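Local coordinates for protein glutathione S-transferase domain (Xanthobacter autotrophicus, PDB 4HZ2) that binds glutathione and probably acts as a transferase that conjugates it to other substrates, at residues Asn89-Pro103 and Gly173-Ala185. Residues are numbered along the deposited sequence; the frame is centred on the assembly and turned at random.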
loop_
_atom_site.group_PDB
_atom_site.type_symbol
_atom_site.label_atom_id
_atom_site.label_comp_id
_atom_site.label_asym_id
_atom_site.label_seq_id
_atom_site.Cartn_x
_atom_site.Cartn_y
_atom_site.Cartn_z
ATOM N N ASN B 89 4.880 6.402 1.565
ATOM C CA ASN B 89 5.110 5.586 2.745
ATOM C C ASN B 89 6.524 4.963 2.748
ATOM O O ASN B 89 7.106 4.689 3.828
ATOM C CB ASN B 89 4.026 4.526 2.907
ATOM C CG ASN B 89 2.668 5.116 3.355
ATOM O OD1 ASN B 89 2.530 6.314 3.580
ATOM N ND2 ASN B 89 1.680 4.250 3.500
ATOM N N ALA B 90 7.080 4.739 1.553
ATOM C CA ALA B 90 8.504 4.323 1.429
ATOM C C ALA B 90 9.411 5.471 1.825
ATOM O O ALA B 90 10.447 5.252 2.449
ATOM C CB ALA B 90 8.823 3.865 -0.005
ATOM N N ILE B 91 9.020 6.701 1.499
ATOM C CA ILE B 91 9.805 7.888 1.929
ATOM C C ILE B 91 9.772 8.017 3.466
ATOM O O ILE B 91 10.777 8.314 4.120
ATOM C CB ILE B 91 9.285 9.157 1.241
ATOM C CG1 ILE B 91 9.624 9.088 -0.253
ATOM C CG2 ILE B 91 9.876 10.434 1.868
ATOM C CD1 ILE B 91 8.803 10.013 -1.134
ATOM N N LEU B 92 8.613 7.749 4.076
ATOM C CA LEU B 92 8.553 7.754 5.532
ATOM C C LEU B 92 9.500 6.713 6.115
ATOM O O LEU B 92 10.231 7.001 7.052
ATOM C CB LEU B 92 7.139 7.422 6.035
ATOM C CG LEU B 92 6.022 8.496 5.935
ATOM C CD1 LEU B 92 4.616 7.951 6.272
ATOM C CD2 LEU B 92 6.383 9.772 6.747
ATOM N N LEU B 93 9.474 5.502 5.573
ATOM C CA LEU B 93 10.360 4.435 6.042
ATOM C C LEU B 93 11.824 4.767 5.822
ATOM O O LEU B 93 12.665 4.380 6.612
ATOM C CB LEU B 93 10.013 3.103 5.357
ATOM C CG LEU B 93 8.727 2.421 5.842
ATOM C CD1 LEU B 93 8.268 1.407 4.791
ATOM C CD2 LEU B 93 9.017 1.739 7.181
ATOM N N HIS B 94 12.125 5.488 4.755
ATOM C CA HIS B 94 13.534 5.691 4.416
ATOM C C HIS B 94 14.193 6.661 5.399
ATOM O O HIS B 94 15.317 6.417 5.917
ATOM C CB HIS B 94 13.637 6.270 2.992
ATOM C CG HIS B 94 15.041 6.548 2.572
ATOM N ND1 HIS B 94 15.852 5.573 2.033
ATOM C CD2 HIS B 94 15.794 7.680 2.644
ATOM C CE1 HIS B 94 17.041 6.100 1.758
ATOM N NE2 HIS B 94 17.039 7.369 2.138
ATOM N N PHE B 95 13.523 7.797 5.607
ATOM C CA PHE B 95 14.047 8.833 6.508
ATOM C C PHE B 95 13.834 8.596 7.997
ATOM O O PHE B 95 14.554 9.159 8.814
ATOM C CB PHE B 95 13.540 10.209 6.090
ATOM C CG PHE B 95 14.079 10.631 4.757
ATOM C CD1 PHE B 95 13.298 10.487 3.614
ATOM C CD2 PHE B 95 15.401 11.083 4.632
ATOM C CE1 PHE B 95 13.786 10.822 2.371
ATOM C CE2 PHE B 95 15.905 11.428 3.375
ATOM C CZ PHE B 95 15.078 11.320 2.243
ATOM N N ALA B 96 12.850 7.769 8.369
ATOM C CA ALA B 96 12.627 7.521 9.780
ATOM C C ALA B 96 13.556 6.453 10.336
ATOM O O ALA B 96 13.706 6.322 11.554
ATOM C CB ALA B 96 11.188 7.156 10.013
ATOM N N GLU B 97 14.234 5.734 9.439
ATOM C CA GLU B 97 15.122 4.651 9.832
ATOM C C GLU B 97 16.180 5.167 10.805
ATOM O O GLU B 97 16.840 6.183 10.534
ATOM C CB GLU B 97 15.765 4.053 8.573
ATOM C CG GLU B 97 16.531 2.765 8.765
ATOM C CD GLU B 97 15.641 1.602 9.174
ATOM O OE1 GLU B 97 15.810 1.145 10.319
ATOM O OE2 GLU B 97 14.788 1.132 8.351
ATOM N N GLY B 98 16.334 4.482 11.943
ATOM C CA GLY B 98 17.321 4.858 12.984
ATOM C C GLY B 98 16.913 6.041 13.861
ATOM O O GLY B 98 17.728 6.577 14.620
ATOM N N THR B 99 15.650 6.461 13.743
ATOM C CA THR B 99 15.082 7.511 14.602
ATOM C C THR B 99 13.949 6.909 15.455
ATOM O O THR B 99 13.468 5.819 15.170
ATOM C CB THR B 99 14.498 8.694 13.785
ATOM O OG1 THR B 99 13.185 8.359 13.270
ATOM C CG2 THR B 99 15.430 9.072 12.646
ATOM N N PRO B 100 13.529 7.615 16.512
ATOM C CA PRO B 100 12.418 7.081 17.308
ATOM C C PRO B 100 11.114 7.014 16.516
ATOM O O PRO B 100 10.116 6.445 17.011
ATOM C CB PRO B 100 12.278 8.087 18.461
ATOM C CG PRO B 100 13.569 8.857 18.495
ATOM C CD PRO B 100 14.163 8.807 17.117
ATOM N N TRP B 101 11.077 7.566 15.300
ATOM C CA TRP B 101 9.821 7.474 14.508
ATOM C C TRP B 101 9.634 6.084 13.872
ATOM O O TRP B 101 8.554 5.784 13.321
ATOM C CB TRP B 101 9.780 8.550 13.405
ATOM C CG TRP B 101 9.533 9.892 13.992
ATOM C CD1 TRP B 101 10.469 10.858 14.330
ATOM C CD2 TRP B 101 8.264 10.408 14.389
ATOM N NE1 TRP B 101 9.835 11.939 14.891
ATOM C CE2 TRP B 101 8.484 11.686 14.948
ATOM C CE3 TRP B 101 6.958 9.912 14.309
ATOM C CZ2 TRP B 101 7.442 12.479 15.420
ATOM C CZ3 TRP B 101 5.918 10.699 14.778
ATOM C CH2 TRP B 101 6.167 11.978 15.319
ATOM N N LEU B 102 10.689 5.251 13.883
ATOM C CA LEU B 102 10.583 3.915 13.291
ATOM C C LEU B 102 11.215 2.860 14.194
ATOM O O LEU B 102 12.445 2.850 14.363
ATOM C CB LEU B 102 11.242 3.858 11.917
ATOM C CG LEU B 102 11.042 2.554 11.136
ATOM C CD1 LEU B 102 9.558 2.222 10.862
ATOM C CD2 LEU B 102 11.802 2.593 9.823
ATOM N N PRO B 103 10.389 1.976 14.786
ATOM C CA PRO B 103 10.967 0.920 15.613
ATOM C C PRO B 103 11.882 0.019 14.785
ATOM O O PRO B 103 11.699 -0.102 13.571
ATOM C CB PRO B 103 9.746 0.101 16.095
ATOM C CG PRO B 103 8.581 0.983 15.874
ATOM C CD PRO B 103 8.920 1.942 14.768
ATOM N N GLY B 173 2.667 0.392 19.787
ATOM C CA GLY B 173 3.424 0.499 21.009
ATOM C C GLY B 173 2.937 1.618 21.902
ATOM O O GLY B 173 1.727 1.846 22.002
ATOM N N GLU B 174 3.886 2.300 22.560
ATOM C CA GLU B 174 3.605 3.288 23.595
ATOM C C GLU B 174 3.986 4.733 23.217
ATOM O O GLU B 174 4.064 5.616 24.075
ATOM C CB GLU B 174 4.269 2.841 24.909
ATOM C CG GLU B 174 3.680 1.500 25.354
ATOM C CD GLU B 174 4.163 1.035 26.693
ATOM O OE1 GLU B 174 4.955 1.771 27.317
ATOM O OE2 GLU B 174 3.741 -0.070 27.109
ATOM N N GLY B 175 4.214 4.970 21.925
ATOM C CA GLY B 175 4.554 6.306 21.458
ATOM C C GLY B 175 4.280 6.486 19.968
ATOM O O GLY B 175 3.973 5.519 19.270
ATOM N N PRO B 176 4.391 7.733 19.478
ATOM C CA PRO B 176 4.143 8.039 18.057
ATOM C C PRO B 176 5.197 7.425 17.123
ATOM O O PRO B 176 6.392 7.337 17.483
ATOM C CB PRO B 176 4.252 9.576 17.997
ATOM C CG PRO B 176 5.032 9.964 19.209
ATOM C CD PRO B 176 4.797 8.914 20.266
ATOM N N THR B 177 4.755 7.037 15.929
ATOM C CA THR B 177 5.640 6.452 14.922
ATOM C C THR B 177 5.196 6.960 13.565
ATOM O O THR B 177 4.194 7.698 13.462
ATOM C CB THR B 177 5.581 4.899 14.906
ATOM O OG1 THR B 177 4.238 4.490 14.586
ATOM C CG2 THR B 177 6.037 4.281 16.255
ATOM N N ILE B 178 5.894 6.549 12.496
ATOM C CA ILE B 178 5.427 6.913 11.150
ATOM C C ILE B 178 4.055 6.315 10.818
ATOM O O ILE B 178 3.404 6.768 9.869
ATOM C CB ILE B 178 6.431 6.526 10.045
ATOM C CG1 ILE B 178 6.728 5.028 10.047
ATOM C CG2 ILE B 178 7.706 7.351 10.190
ATOM C CD1 ILE B 178 7.481 4.563 8.798
ATOM N N ALA B 179 3.608 5.300 11.561
ATOM C CA ALA B 179 2.230 4.845 11.332
ATOM C C ALA B 179 1.249 5.983 11.648
ATOM O O ALA B 179 0.322 6.243 10.864
ATOM C CB ALA B 179 1.932 3.622 12.166
ATOM N N ASP B 180 1.452 6.683 12.777
ATOM C CA ASP B 180 0.581 7.821 13.086
ATOM C C ASP B 180 0.692 8.895 12.006
ATOM O O ASP B 180 -0.306 9.469 11.584
ATOM C CB ASP B 180 0.848 8.413 14.472
ATOM C CG ASP B 180 0.805 7.366 15.557
ATOM O OD1 ASP B 180 -0.311 6.963 16.009
ATOM O OD2 ASP B 180 1.878 6.860 15.926
ATOM N N LEU B 181 1.919 9.210 11.573
ATOM C CA LEU B 181 2.091 10.222 10.527
ATOM C C LEU B 181 1.340 9.835 9.237
ATOM O O LEU B 181 0.638 10.672 8.660
ATOM C CB LEU B 181 3.581 10.459 10.211
ATOM C CG LEU B 181 4.485 10.980 11.336
ATOM C CD1 LEU B 181 5.915 11.264 10.845
ATOM C CD2 LEU B 181 3.873 12.238 11.960
ATOM N N ALA B 182 1.485 8.573 8.807
ATOM C CA ALA B 182 0.892 8.137 7.557
ATOM C C ALA B 182 -0.631 8.296 7.566
ATOM O O ALA B 182 -1.209 8.706 6.564
ATOM C CB ALA B 182 1.266 6.699 7.198
ATOM N N LEU B 183 -1.274 7.965 8.691
ATOM C CA LEU B 183 -2.744 8.055 8.768
ATOM C C LEU B 183 -3.215 9.462 9.151
ATOM O O LEU B 183 -4.366 9.840 8.863
ATOM C CB LEU B 183 -3.324 6.969 9.686
ATOM C CG LEU B 183 -3.342 5.602 8.957
ATOM C CD1 LEU B 183 -3.183 4.419 9.897
ATOM C CD2 LEU B 183 -4.559 5.435 8.052
ATOM N N PHE B 184 -2.330 10.249 9.764
ATOM C CA PHE B 184 -2.671 11.623 10.112
ATOM C C PHE B 184 -2.773 12.489 8.852
ATOM O O PHE B 184 -3.610 13.400 8.772
ATOM C CB PHE B 184 -1.649 12.186 11.085
ATOM C CG PHE B 184 -1.914 13.600 11.527
ATOM C CD1 PHE B 184 -2.648 13.850 12.684
ATOM C CD2 PHE B 184 -1.394 14.699 10.801
ATOM C CE1 PHE B 184 -2.842 15.145 13.127
ATOM C CE2 PHE B 184 -1.596 15.993 11.247
ATOM C CZ PHE B 184 -2.335 16.215 12.404
ATOM N N ALA B 185 -1.926 12.184 7.861
ATOM C CA ALA B 185 -1.780 13.005 6.656
ATOM C C ALA B 185 -3.133 13.445 6.095
ATOM O O ALA B 185 -3.360 14.632 5.884
ATOM C CB ALA B 185 -0.966 12.240 5.602
#
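I178 is the bump and helix 89-96 with its following loop the hollow where the thioredoxin-like N-terminal domain of this glutathione S-transferase meets its all-helical C-terminal domain. Helices 89-96 and 178-185 run roughly antiparallel, at 149°, their axes 10.5 Å apart. From the first turn of the second, the branched I178 reaches into a socket walled by L92, L93, A96, W101 and L102. Its CG1 sits between the backbone N and the carbonyl carbon (chi1 58°), which carries CD1 to within 3.6 Å of L93 CD2, with L102 CD1 also against it, while CG2 presses on A96 CB at a tight 3.5 Å. A methyl suits A96, since CG2 already fills the space in front of it.

One turn farther along helix 178-185, L92 CD1 lies over the small A182, 3.7 Å from its CB, and N89 lies beside the same methyl; K36 and E119 bind the amide of N89, close to the glutathione site. W101, in the loop, lies across L181 at about a right angle: L181 CD1 makes a CH-pi contact over one face, offset toward the rim and 4.2 Å from the centroid of the six-membered ring, and P176 CB approaches CZ3 obliquely. Replacing W101 by an alanine is likely to leave L181 and P176 without the broad ring they rest on and to open a gap between the loop and the start of helix 178-185.

T177 is the N-cap of helix 178-185, its OG1 accepting from A179 N; D180 OD2 accepts in return from T177 N through its anti lone pair, completing a capping box. These bonds serve the N-H groups of T177 and A179, whereas I178 N donates across the contact to W101 O, 2.9 Å away and in the plane of that carbonyl.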